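Local atomic coordinates of putative uronate isomerase (Thermotoga maritima, PDB entry 4NAR), a protein that is of uncertain function but belongs to the lactate racemase (LarA-like) family and may act as a racemase or isomerase of hydroxy acids or sugar acids. Residues A[223-227]-A[255-260]; A[151-155]-A[287-291]; A[163-167]-A[206-211]; A[107-113]-A[129-135]. All coordinates share one frame; numbering follows the deposited sequence.

Contact 1: residues A[223-227]-A[255-260]; sequences MVYEE and LSSQLH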
loop_
_atom_site.group_PDB
_atom_site.type_symbol
_atom_site.label_atom_id
_atom_site.label_comp_id
_atom_site.label_asym_id
_atom_site.label_seq_id
_atom_site.Cartn_x
_atom_site.Cartn_y
_atom_site.Cartn_z
HETATM N N MSE A 223 -5.247 -11.551 4.814
HETATM C CA MSE A 223 -4.260 -11.918 5.820
HETATM C C MSE A 223 -4.079 -10.833 6.874
HETATM O O MSE A 223 -4.183 -9.634 6.584
HETATM C CB MSE A 223 -2.906 -12.138 5.151
HETATM C CG MSE A 223 -2.827 -13.339 4.213
HETATM SE SE MSE A 223 -1.105 -13.334 3.287
HETATM C CE MSE A 223 -1.195 -11.614 2.387
ATOM N N VAL A 224 -3.782 -11.258 8.099
ATOM C CA VAL A 224 -3.288 -10.347 9.130
ATOM C C VAL A 224 -2.081 -11.016 9.805
ATOM O O VAL A 224 -2.086 -12.235 10.051
ATOM C CB VAL A 224 -4.385 -9.985 10.165
ATOM C CG1 VAL A 224 -3.900 -8.895 11.105
ATOM C CG2 VAL A 224 -5.656 -9.531 9.467
ATOM N N TYR A 225 -1.044 -10.235 10.097
ATOM C CA TYR A 225 0.185 -10.800 10.633
ATOM C C TYR A 225 0.971 -9.769 11.436
ATOM O O TYR A 225 0.748 -8.557 11.337
ATOM C CB TYR A 225 1.074 -11.320 9.502
ATOM C CG TYR A 225 1.156 -10.318 8.379
ATOM C CD1 TYR A 225 0.232 -10.348 7.342
ATOM C CD2 TYR A 225 2.135 -9.317 8.362
ATOM C CE1 TYR A 225 0.272 -9.413 6.313
ATOM C CE2 TYR A 225 2.189 -8.376 7.326
ATOM C CZ TYR A 225 1.249 -8.430 6.309
ATOM O OH TYR A 225 1.271 -7.519 5.271
ATOM N N GLU A 226 1.906 -10.277 12.233
ATOM C CA GLU A 226 2.895 -9.433 12.882
ATOM C C GLU A 226 4.233 -9.605 12.185
ATOM O O GLU A 226 4.491 -10.639 11.556
ATOM C CB GLU A 226 3.044 -9.805 14.351
ATOM C CG GLU A 226 1.847 -9.443 15.185
ATOM C CD GLU A 226 1.695 -10.367 16.373
ATOM O OE1 GLU A 226 2.474 -11.350 16.471
ATOM O OE2 GLU A 226 0.796 -10.110 17.203
ATOM N N GLU A 227 5.077 -8.585 12.305
ATOM C CA GLU A 227 6.454 -8.687 11.853
ATOM C C GLU A 227 7.391 -8.288 12.985
ATOM O O GLU A 227 7.408 -7.126 13.408
ATOM C CB GLU A 227 6.701 -7.807 10.628
ATOM C CG GLU A 227 8.143 -7.851 10.170
ATOM C CD GLU A 227 8.302 -7.427 8.725
ATOM O OE1 GLU A 227 7.285 -6.990 8.119
ATOM O OE2 GLU A 227 9.440 -7.541 8.201
ATOM N N LEU A 255 -8.654 -6.705 14.070
ATOM C CA LEU A 255 -7.484 -7.406 14.589
ATOM C C LEU A 255 -6.231 -6.545 14.448
ATOM O O LEU A 255 -5.480 -6.362 15.426
ATOM C CB LEU A 255 -7.283 -8.768 13.915
ATOM C CG LEU A 255 -6.101 -9.542 14.530
ATOM C CD1 LEU A 255 -6.276 -9.706 16.050
ATOM C CD2 LEU A 255 -5.867 -10.896 13.858
ATOM N N SER A 256 -6.021 -6.012 13.239
ATOM C CA SER A 256 -4.906 -5.097 12.967
ATOM C C SER A 256 -4.854 -3.902 13.931
ATOM O O SER A 256 -3.775 -3.514 14.390
ATOM C CB SER A 256 -4.945 -4.599 11.516
ATOM O OG SER A 256 -4.239 -3.367 11.371
ATOM N N SER A 257 -6.008 -3.332 14.259
ATOM C CA SER A 257 -6.028 -2.188 15.168
ATOM C C SER A 257 -5.556 -2.538 16.598
ATOM O O SER A 257 -5.190 -1.654 17.368
ATOM C CB SER A 257 -7.408 -1.511 15.181
ATOM O OG SER A 257 -8.396 -2.364 15.749
ATOM N N GLN A 258 -5.546 -3.823 16.938
ATOM C CA GLN A 258 -5.122 -4.260 18.266
ATOM C C GLN A 258 -3.667 -4.695 18.236
ATOM O O GLN A 258 -3.001 -4.733 19.263
ATOM C CB GLN A 258 -5.954 -5.455 18.731
ATOM C CG GLN A 258 -7.408 -5.164 19.111
ATOM C CD GLN A 258 -8.156 -6.448 19.475
ATOM O OE1 GLN A 258 -8.718 -7.129 18.601
ATOM N NE2 GLN A 258 -8.149 -6.796 20.767
ATOM N N LEU A 259 -3.183 -5.042 17.051
ATOM C CA LEU A 259 -1.865 -5.640 16.908
ATOM C C LEU A 259 -0.827 -4.663 16.337
ATOM O O LEU A 259 0.376 -4.778 16.618
ATOM C CB LEU A 259 -1.978 -6.852 15.989
ATOM C CG LEU A 259 -2.025 -8.274 16.562
ATOM C CD1 LEU A 259 -2.943 -8.382 17.768
ATOM C CD2 LEU A 259 -2.451 -9.235 15.472
ATOM N N HIS A 260 -1.280 -3.706 15.530
ATOM C CA HIS A 260 -0.336 -2.892 14.757
ATOM C C HIS A 260 -0.110 -1.461 15.265
ATOM O O HIS A 260 0.537 -0.647 14.598
ATOM C CB HIS A 260 -0.730 -2.893 13.278
ATOM C CG HIS A 260 -0.690 -4.248 12.644
ATOM N ND1 HIS A 260 -1.557 -4.630 11.641
ATOM C CD2 HIS A 260 0.128 -5.310 12.853
ATOM C CE1 HIS A 260 -1.277 -5.861 11.258
ATOM N NE2 HIS A 260 -0.255 -6.297 11.981
#
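Strand 217-227 of the mixed sheet and helix 241-259 are joined where V224, Y225 and E226 meet L255, L259 and H260 at the end of the helix. The short axes of strand 223-227 and helix 255-259 run nearly parallel (9°) and 9.0 Å apart at their closest, a normal α/β layer spacing. Polar contact rests on H260, the first residue to leave the helical path. With CG set anti to its carbonyl carbon (chi1 -62°), its ring reaches the strand, and H260 NE2 donates a nearly straight bond to Y225 O (2.6 Å, N-H...O 163°). The carbonyl oxygen lies close to the imidazole plane, at the ring edge. On the other nitrogen, H260 ND1 pairs with S256 OG one helical turn back (3.0 Å), so the buried ring is held at both nitrogens, which fixes its rotation. L259 CB lies over one face of the H260 ring, toward its rim. The apolar part is carried by V224, whose CB points at the helix: V224 CG1 packs against L255 CD2 (3.9 Å) and obliquely on H260 CE1 (4.0 Å). E226 sends its extended chain across L259 at about a right angle, E226 OE2 coming to 3.4 Å from L259 CG; the charge of that carboxylate is taken up by a salt bridge with R234. Around this pair, strand 231-240 flanks the strand and touches both leucines through A235 and R234, while S256 and H260 rest on P153 of strand 153-154 and S256 also on F159 of strand 158-159.

Contact 2: residues A[151-155]-A[287-291]; sequences TVPHE and KGSYK. With SO4 (sulfate ion), chain C.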
loop_
_atom_site.group_PDB
_atom_site.type_symbol
_atom_site.label_atom_id
_atom_site.label_comp_id
_atom_site.label_asym_id
_atom_site.label_seq_id
_atom_site.Cartn_x
_atom_site.Cartn_y
_atom_site.Cartn_z
ATOM N N THR A 151 -3.807 -6.916 5.513
ATOM C CA THR A 151 -4.354 -5.744 6.202
ATOM C C THR A 151 -3.429 -5.192 7.285
ATOM O O THR A 151 -3.012 -5.913 8.207
ATOM C CB THR A 151 -5.762 -6.016 6.793
ATOM O OG1 THR A 151 -6.692 -6.283 5.729
ATOM C CG2 THR A 151 -6.248 -4.829 7.614
ATOM N N VAL A 152 -3.149 -3.895 7.163
ATOM C CA VAL A 152 -2.183 -3.195 7.993
ATOM C C VAL A 152 -2.587 -1.715 7.947
ATOM O O VAL A 152 -3.255 -1.288 7.005
ATOM C CB VAL A 152 -0.751 -3.453 7.424
ATOM C CG1 VAL A 152 0.111 -2.196 7.400
ATOM C CG2 VAL A 152 -0.058 -4.580 8.190
ATOM N N PRO A 153 -2.234 -0.927 8.976
ATOM C CA PRO A 153 -2.644 0.484 8.905
ATOM C C PRO A 153 -1.968 1.175 7.725
ATOM O O PRO A 153 -0.794 0.905 7.470
ATOM C CB PRO A 153 -2.127 1.074 10.216
ATOM C CG PRO A 153 -1.912 -0.108 11.119
ATOM C CD PRO A 153 -1.519 -1.240 10.227
ATOM N N HIS A 154 -2.690 2.045 7.022
ATOM C CA HIS A 154 -2.184 2.611 5.782
ATOM C C HIS A 154 -2.452 4.107 5.672
ATOM O O HIS A 154 -3.546 4.588 6.029
ATOM C CB HIS A 154 -2.792 1.870 4.592
ATOM C CG HIS A 154 -2.072 2.105 3.293
ATOM N ND1 HIS A 154 -2.340 3.184 2.475
ATOM C CD2 HIS A 154 -1.119 1.376 2.660
ATOM C CE1 HIS A 154 -1.575 3.113 1.394
ATOM N NE2 HIS A 154 -0.826 2.028 1.484
ATOM N N GLU A 155 -1.448 4.820 5.155
ATOM C CA GLU A 155 -1.443 6.280 5.100
ATOM C C GLU A 155 -2.479 6.885 4.137
ATOM O O GLU A 155 -2.820 8.070 4.272
ATOM C CB GLU A 155 -0.049 6.785 4.700
ATOM C CG GLU A 155 0.339 6.437 3.249
ATOM C CD GLU A 155 0.840 4.982 3.095
ATOM O OE1 GLU A 155 0.794 4.198 4.087
ATOM O OE2 GLU A 155 1.293 4.612 1.979
ATOM N N LYS A 287 6.832 5.411 4.181
ATOM C CA LYS A 287 6.105 4.791 5.310
ATOM C C LYS A 287 6.738 5.097 6.677
ATOM O O LYS A 287 6.040 5.172 7.696
ATOM C CB LYS A 287 6.005 3.274 5.126
ATOM C CG LYS A 287 4.716 2.808 4.454
ATOM C CD LYS A 287 4.953 1.555 3.608
ATOM C CE LYS A 287 3.642 0.984 3.094
ATOM N NZ LYS A 287 2.825 2.017 2.373
ATOM N N GLY A 288 8.059 5.280 6.678
ATOM C CA GLY A 288 8.780 5.689 7.869
ATOM C C GLY A 288 8.277 7.001 8.440
ATOM O O GLY A 288 8.169 7.145 9.663
ATOM N N SER A 289 7.969 7.961 7.570
ATOM C CA SER A 289 7.367 9.210 8.034
ATOM C C SER A 289 5.875 9.047 8.411
ATOM O O SER A 289 5.454 9.475 9.504
ATOM C CB SER A 289 7.551 10.316 6.999
ATOM O OG SER A 289 6.746 11.448 7.302
ATOM N N TYR A 290 5.085 8.418 7.530
ATOM C CA TYR A 290 3.632 8.317 7.756
ATOM C C TYR A 290 3.286 7.685 9.104
ATOM O O TYR A 290 2.334 8.116 9.769
ATOM C CB TYR A 290 2.921 7.496 6.675
ATOM C CG TYR A 290 3.386 7.726 5.260
ATOM C CD1 TYR A 290 3.716 8.999 4.798
ATOM C CD2 TYR A 290 3.493 6.661 4.373
ATOM C CE1 TYR A 290 4.136 9.196 3.501
ATOM C CE2 TYR A 290 3.917 6.848 3.064
ATOM C CZ TYR A 290 4.240 8.118 2.633
ATOM O OH TYR A 290 4.669 8.303 1.335
ATOM N N LYS A 291 4.035 6.654 9.499
ATOM C CA LYS A 291 3.690 5.908 10.718
ATOM C C LYS A 291 3.950 6.696 11.997
ATOM O O LYS A 291 3.556 6.265 13.084
ATOM C CB LYS A 291 4.412 4.558 10.786
ATOM C CG LYS A 291 4.037 3.599 9.662
ATOM C CD LYS A 291 2.536 3.391 9.595
ATOM C CE LYS A 291 2.193 1.941 9.266
ATOM N NZ LYS A 291 2.561 1.483 7.883
HETATM S S SO4 C . 1.157 -0.343 -0.098
HETATM O O1 SO4 C . -0.149 -0.929 0.272
HETATM O O2 SO4 C . 1.672 -1.014 -1.306
HETATM O O3 SO4 C . 1.064 1.101 -0.373
HETATM O O4 SO4 C . 2.071 -0.573 1.026
#
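NZ of K287 is shared between E155 and the bound sulfate: it makes a salt bridge to E155 OE2 (3.0 Å) and weak bonds to E155 OE1 and to sulfate O3 and O4. The site joins the weakly bonded strand 153-154, paired antiparallel with 158-159, to the short helix 287-290, which lies in the chain between strands 268-274 and 302-308 of the five-stranded parallel sheet. The sulfate, probably from the crystallisation liquor, is also bound by R41 and K164, and such a gathering is consistent with a pocket for an anionic ligand. H154 NE2 gives sulfate O3 an almost straight bond (2.8 Å, N-H...O 177°), with the anion at the edge of the imidazole, while E155 OE1 sits 3.5 Å above the H154 ring centre. E155 folds back through a bent chi2 (-80°), which lays its carboxylate beside Y290, the two planes 25° apart; E155 CG and CD both lie 3.4 Å from Y290 CD2. The Y290 ring thus flanks the carboxylate. I188 touches both E155 and Y290, and helix 347-357 also packs on Y290. K291 bonds chiefly to G416 O, and K291 NZ makes a weak bond to P153 O at 3.4 Å.

Contact 3: residues A[163-167]-A[206-211]; sequences LKIVI and ASEMIF. With SO4 (sulfate ion), chain C.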
loop_
_atom_site.group_PDB
_atom_site.type_symbol
_atom_site.label_atom_id
_atom_site.label_comp_id
_atom_site.label_asym_id
_atom_site.label_seq_id
_atom_site.Cartn_x
_atom_site.Cartn_y
_atom_site.Cartn_z
ATOM N N LEU A 163 -10.487 -4.597 -0.758
ATOM C CA LEU A 163 -10.546 -4.071 -2.117
ATOM C C LEU A 163 -9.340 -3.192 -2.498
ATOM O O LEU A 163 -9.194 -2.799 -3.664
ATOM C CB LEU A 163 -11.871 -3.339 -2.336
ATOM C CG LEU A 163 -13.057 -4.313 -2.297
ATOM C CD1 LEU A 163 -14.398 -3.559 -2.156
ATOM C CD2 LEU A 163 -13.036 -5.206 -3.560
ATOM N N LYS A 164 -8.461 -2.901 -1.538
ATOM C CA LYS A 164 -7.271 -2.137 -1.884
ATOM C C LYS A 164 -6.387 -2.927 -2.873
ATOM O O LYS A 164 -5.648 -2.347 -3.676
ATOM C CB LYS A 164 -6.464 -1.712 -0.653
ATOM C CG LYS A 164 -5.449 -0.603 -0.991
ATOM C CD LYS A 164 -4.190 -0.639 -0.097
ATOM C CE LYS A 164 -3.211 0.524 -0.414
ATOM N NZ LYS A 164 -2.163 0.152 -1.434
ATOM N N ILE A 165 -6.482 -4.253 -2.829
ATOM C CA ILE A 165 -5.766 -5.055 -3.797
ATOM C C ILE A 165 -6.304 -4.858 -5.223
ATOM O O ILE A 165 -5.570 -5.047 -6.197
ATOM C CB ILE A 165 -5.771 -6.542 -3.420
ATOM C CG1 ILE A 165 -4.810 -7.317 -4.336
ATOM C CG2 ILE A 165 -7.179 -7.112 -3.487
ATOM C CD1 ILE A 165 -4.367 -8.664 -3.769
ATOM N N VAL A 166 -7.574 -4.476 -5.362
ATOM C CA VAL A 166 -8.099 -4.189 -6.690
ATOM C C VAL A 166 -7.704 -2.759 -7.087
ATOM O O VAL A 166 -7.154 -2.531 -8.171
ATOM C CB VAL A 166 -9.636 -4.346 -6.756
ATOM C CG1 VAL A 166 -10.134 -4.028 -8.171
ATOM C CG2 VAL A 166 -10.065 -5.750 -6.323
ATOM N N ILE A 167 -7.980 -1.805 -6.199
ATOM C CA ILE A 167 -7.621 -0.400 -6.403
ATOM C C ILE A 167 -6.849 0.071 -5.172
ATOM O O ILE A 167 -7.419 0.089 -4.072
ATOM C CB ILE A 167 -8.866 0.491 -6.541
ATOM C CG1 ILE A 167 -9.769 -0.032 -7.665
ATOM C CG2 ILE A 167 -8.454 1.944 -6.817
ATOM C CD1 ILE A 167 -11.091 0.658 -7.734
ATOM N N ALA A 206 -16.246 2.210 -6.633
ATOM C CA ALA A 206 -15.719 1.761 -7.919
ATOM C C ALA A 206 -15.706 0.222 -8.055
ATOM O O ALA A 206 -16.005 -0.335 -9.127
ATOM C CB ALA A 206 -14.347 2.318 -8.107
ATOM N N SER A 207 -15.379 -0.461 -6.960
ATOM C CA SER A 207 -15.262 -1.915 -6.985
ATOM C C SER A 207 -16.593 -2.592 -7.248
ATOM O O SER A 207 -16.632 -3.700 -7.790
ATOM C CB SER A 207 -14.674 -2.444 -5.680
ATOM O OG SER A 207 -13.404 -1.863 -5.464
ATOM N N GLU A 208 -17.676 -1.937 -6.838
ATOM C CA GLU A 208 -19.011 -2.450 -7.103
ATOM C C GLU A 208 -19.198 -2.701 -8.598
ATOM O O GLU A 208 -19.640 -3.776 -9.012
ATOM C CB GLU A 208 -20.049 -1.447 -6.638
ATOM C CG GLU A 208 -20.671 -1.797 -5.309
ATOM C CD GLU A 208 -21.935 -0.999 -5.050
ATOM O OE1 GLU A 208 -21.833 0.226 -4.769
ATOM O OE2 GLU A 208 -23.033 -1.600 -5.144
HETATM N N MSE A 209 -18.844 -1.705 -9.404
HETATM C CA MSE A 209 -18.993 -1.810 -10.854
HETATM C C MSE A 209 -18.071 -2.891 -11.434
HETATM O O MSE A 209 -18.389 -3.532 -12.444
HETATM C CB MSE A 209 -18.712 -0.459 -11.511
HETATM C CG MSE A 209 -19.940 0.431 -11.672
HETATM SE SE MSE A 209 -19.376 2.211 -12.254
HETATM C CE MSE A 209 -18.624 2.806 -10.557
ATOM N N ILE A 210 -16.925 -3.080 -10.784
ATOM C CA ILE A 210 -15.967 -4.097 -11.191
ATOM C C ILE A 210 -16.525 -5.491 -10.924
ATOM O O ILE A 210 -16.582 -6.323 -11.838
ATOM C CB ILE A 210 -14.605 -3.901 -10.463
ATOM C CG1 ILE A 210 -13.965 -2.580 -10.905
ATOM C CG2 ILE A 210 -13.658 -5.090 -10.693
ATOM C CD1 ILE A 210 -12.667 -2.256 -10.205
ATOM N N PHE A 211 -16.944 -5.756 -9.686
ATOM C CA PHE A 211 -17.402 -7.104 -9.339
ATOM C C PHE A 211 -18.669 -7.532 -10.064
ATOM O O PHE A 211 -18.923 -8.732 -10.255
ATOM C CB PHE A 211 -17.529 -7.277 -7.837
ATOM C CG PHE A 211 -16.217 -7.529 -7.173
ATOM C CD1 PHE A 211 -15.875 -8.804 -6.752
ATOM C CD2 PHE A 211 -15.296 -6.493 -7.020
ATOM C CE1 PHE A 211 -14.637 -9.038 -6.151
ATOM C CE2 PHE A 211 -14.074 -6.709 -6.446
ATOM C CZ PHE A 211 -13.733 -7.981 -6.004
HETATM S S SO4 C . 1.157 -0.343 -0.098
HETATM O O1 SO4 C . -0.149 -0.929 0.272
HETATM O O2 SO4 C . 1.672 -1.014 -1.306
HETATM O O3 SO4 C . 1.064 1.101 -0.373
HETATM O O4 SO4 C . 2.071 -0.573 1.026
#
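Apolar packing dominates the contact between L163, V166 and I167 and the helix residues A206, S207, I210 and F211. L163 splits its two methyls: L163 CD1 rests on S207 CB (3.7 Å), whereas CD2 comes obliquely to F211 CE2 (3.4 Å). V166 has CG1 anti to the backbone N (chi1 180°), which leads this methyl to I210 CD1 (3.7 Å), the two side chains sliding past each other in opposite directions; its CG2 meets the edge of the F211 ring. The tip of I167, CD1, lies against A206 CB (3.7 Å) and more loosely against I210 CD1. Backbone bonds shape the turn that presents these three side chains: L163 O accepts from both V166 N (2.9 Å) and I167 N (3.0 Å). S207 OG spends its polarity inside its own helix, on I203 O. K164 takes no part in this packing: its CB points away from the helix and K164 NZ donates to sulfate O1 (2.9 Å), beside R41 and H154. Beyond the contact, F245 of helix 241-259 meets the F211 ring, and L163 rests on the same helix. The 3-10 turn at 163-164 and the loop after it thus pack on helix 198-213, with the lysine at a sulfate site consistent with a pocket for an anionic ligand.

Contact 4: residues A[107-113]-A[129-135]; sequences LAFVGTL and EIPIKVN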
loop_
_atom_site.group_PDB
_atom_site.type_symbol
_atom_site.label_atom_id
_atom_site.label_comp_id
_atom_site.label_asym_id
_atom_site.label_seq_id
_atom_site.Cartn_x
_atom_site.Cartn_y
_atom_site.Cartn_z
ATOM N N LEU A 107 -5.856 -2.488 -19.870
ATOM C CA LEU A 107 -6.955 -2.201 -18.959
ATOM C C LEU A 107 -8.315 -2.356 -19.616
ATOM O O LEU A 107 -8.460 -2.190 -20.833
ATOM C CB LEU A 107 -6.817 -0.782 -18.400
ATOM C CG LEU A 107 -5.398 -0.458 -17.925
ATOM C CD1 LEU A 107 -5.250 1.034 -17.704
ATOM C CD2 LEU A 107 -5.023 -1.258 -16.656
ATOM N N ALA A 108 -9.310 -2.683 -18.791
ATOM C CA ALA A 108 -10.697 -2.718 -19.235
ATOM C C ALA A 108 -11.452 -1.578 -18.558
ATOM O O ALA A 108 -11.327 -1.365 -17.342
ATOM C CB ALA A 108 -11.352 -4.078 -18.910
ATOM N N PHE A 109 -12.221 -0.837 -19.344
ATOM C CA PHE A 109 -13.091 0.190 -18.790
ATOM C C PHE A 109 -14.326 -0.483 -18.190
ATOM O O PHE A 109 -14.991 -1.271 -18.878
ATOM C CB PHE A 109 -13.529 1.131 -19.904
ATOM C CG PHE A 109 -14.458 2.210 -19.446
ATOM C CD1 PHE A 109 -14.003 3.203 -18.588
ATOM C CD2 PHE A 109 -15.792 2.235 -19.863
ATOM C CE1 PHE A 109 -14.854 4.215 -18.152
ATOM C CE2 PHE A 109 -16.656 3.241 -19.434
ATOM C CZ PHE A 109 -16.182 4.239 -18.579
ATOM N N VAL A 110 -14.661 -0.193 -16.934
ATOM C CA VAL A 110 -15.884 -0.801 -16.390
ATOM C C VAL A 110 -17.025 0.200 -16.176
ATOM O O VAL A 110 -18.191 -0.196 -16.051
ATOM C CB VAL A 110 -15.659 -1.638 -15.081
ATOM C CG1 VAL A 110 -14.527 -2.639 -15.257
ATOM C CG2 VAL A 110 -15.407 -0.742 -13.886
ATOM N N GLY A 111 -16.690 1.486 -16.131
ATOM C CA GLY A 111 -17.682 2.515 -15.849
ATOM C C GLY A 111 -17.053 3.731 -15.196
ATOM O O GLY A 111 -15.834 3.769 -15.014
ATOM N N THR A 112 -17.865 4.726 -14.846
ATOM C CA THR A 112 -17.342 5.951 -14.246
ATOM C C THR A 112 -17.888 6.183 -12.845
ATOM O O THR A 112 -18.995 5.748 -12.527
ATOM C CB THR A 112 -17.684 7.212 -15.087
ATOM O OG1 THR A 112 -19.072 7.191 -15.421
ATOM C CG2 THR A 112 -16.889 7.266 -16.383
ATOM N N LEU A 113 -17.101 6.861 -12.009
ATOM C CA LEU A 113 -17.626 7.501 -10.811
ATOM C C LEU A 113 -18.280 8.824 -11.237
ATOM O O LEU A 113 -17.684 9.593 -11.990
ATOM C CB LEU A 113 -16.501 7.765 -9.797
ATOM C CG LEU A 113 -15.777 6.534 -9.228
ATOM C CD1 LEU A 113 -14.677 6.935 -8.247
ATOM C CD2 LEU A 113 -16.760 5.591 -8.548
ATOM N N GLU A 129 -16.509 13.290 -13.971
ATOM C CA GLU A 129 -16.673 11.837 -14.011
ATOM C C GLU A 129 -15.294 11.177 -14.078
ATOM O O GLU A 129 -14.458 11.563 -14.903
ATOM C CB GLU A 129 -17.507 11.418 -15.232
ATOM C CG GLU A 129 -18.977 11.186 -14.945
ATOM C CD GLU A 129 -19.825 11.097 -16.212
ATOM O OE1 GLU A 129 -20.285 9.984 -16.561
ATOM O OE2 GLU A 129 -20.040 12.147 -16.863
ATOM N N ILE A 130 -15.061 10.189 -13.217
ATOM C CA ILE A 130 -13.781 9.494 -13.174
ATOM C C ILE A 130 -13.943 8.091 -13.754
ATOM O O ILE A 130 -14.720 7.285 -13.240
ATOM C CB ILE A 130 -13.216 9.433 -11.726
ATOM C CG1 ILE A 130 -12.785 10.832 -11.263
ATOM C CG2 ILE A 130 -12.044 8.467 -11.631
ATOM C CD1 ILE A 130 -11.645 11.419 -12.084
ATOM N N PRO A 131 -13.229 7.795 -14.849
ATOM C CA PRO A 131 -13.335 6.448 -15.429
ATOM C C PRO A 131 -12.626 5.409 -14.548
ATOM O O PRO A 131 -11.573 5.702 -13.962
ATOM C CB PRO A 131 -12.629 6.587 -16.785
ATOM C CG PRO A 131 -11.662 7.755 -16.595
ATOM C CD PRO A 131 -12.347 8.687 -15.627
ATOM N N ILE A 132 -13.220 4.223 -14.437
ATOM C CA ILE A 132 -12.613 3.120 -13.695
ATOM C C ILE A 132 -12.079 2.076 -14.668
ATOM O O ILE A 132 -12.850 1.430 -15.386
ATOM C CB ILE A 132 -13.634 2.454 -12.739
ATOM C CG1 ILE A 132 -14.125 3.474 -11.712
ATOM C CG2 ILE A 132 -13.027 1.263 -12.020
ATOM C CD1 ILE A 132 -15.592 3.784 -11.850
ATOM N N LYS A 133 -10.760 1.905 -14.673
ATOM C CA LYS A 133 -10.115 0.960 -15.580
ATOM C C LYS A 133 -9.188 0.017 -14.817
ATOM O O LYS A 133 -8.282 0.469 -14.087
ATOM C CB LYS A 133 -9.319 1.711 -16.650
ATOM C CG LYS A 133 -10.140 2.711 -17.441
ATOM C CD LYS A 133 -9.264 3.427 -18.445
ATOM C CE LYS A 133 -9.946 4.681 -18.977
ATOM N NZ LYS A 133 -8.935 5.755 -19.215
ATOM N N VAL A 134 -9.410 -1.287 -14.987
ATOM C CA VAL A 134 -8.623 -2.282 -14.279
ATOM C C VAL A 134 -8.101 -3.348 -15.244
ATOM O O VAL A 134 -8.595 -3.451 -16.389
ATOM C CB VAL A 134 -9.445 -2.926 -13.145
ATOM C CG1 VAL A 134 -9.720 -1.889 -12.065
ATOM C CG2 VAL A 134 -10.752 -3.493 -13.696
ATOM N N ASN A 135 -7.099 -4.112 -14.789
ATOM C CA ASN A 135 -6.448 -5.105 -15.639
ATOM C C ASN A 135 -7.504 -5.970 -16.296
ATOM O O ASN A 135 -8.430 -6.444 -15.607
ATOM C CB ASN A 135 -5.506 -6.013 -14.844
ATOM C CG ASN A 135 -4.508 -6.724 -15.744
ATOM O OD1 ASN A 135 -4.884 -7.579 -16.543
ATOM N ND2 ASN A 135 -3.233 -6.342 -15.646
#
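I132 faces V110, G111 and L113 across a two-stranded antiparallel ribbon, strands 107-113 and 130-135, broken by a beta bulge at V110 and G111. I132 CB sits 3.4 Å from G111 O. I132 CG2 meets V110 CG2 at 3.6 Å. I132 CG1 leads along the other way, past G111 O, and I132 CD1 ends 3.2 Å from G111 O, close to L113 N and 3.8 Å from L113 CG, so the side chain packs against the bulge and also meets M209 of helix 198-213. The bulge is seen in the bonding: I132 O takes V110 N, while I132 N gives to G111 O (2.7 Å), two residues opposite one. At phi 152° and psi -178° a CB on G111 would be jammed against the carbonyl O of V110. Beyond the bulge the pairing is regular, A108 with V134 at one end and L113 with I130 at the other, each with two backbone bonds. On the other face, F109 extends its ring over the bulge (CG anti to the backbone N, chi1 179°): G111 N stands over one face, near the centre, and P131 CB reaches the ring edge at 3.5 Å from F109 CE1. K133 lies along the same face and sends its NZ to E174. V134 packs on V110 and on I210 of the helix. At the end of the ribbon, T112 OG1 donates to E129 OE1 at 3.3 Å, arriving on the anti side of the carboxylate.

Overall arrangement
From the N terminus, contact 4 closes first, folding 107-113 back on 129-135 around helix 115-121. The chain then passes segment 151-155, whose partner, 287-291, arrives only much later, so contact 2 spans a long loop. Inside it contact 3 closes (163-167 with 206-211), then contact 1 (223-227 with 255-260); these two stand in series and nothing crosses. Contact 3 rests on contact 4 through M209 and I210, placing the ribbon on helix 198-213. Contacts 2 and 3 share the sulfate, and contact 1 touches contact 2 where M223 meets T151 and H260 meets P153, linking the mixed sheet to the region of the five-stranded parallel sheet, where helix 287-290 lies between strands 268-274 and 302-308.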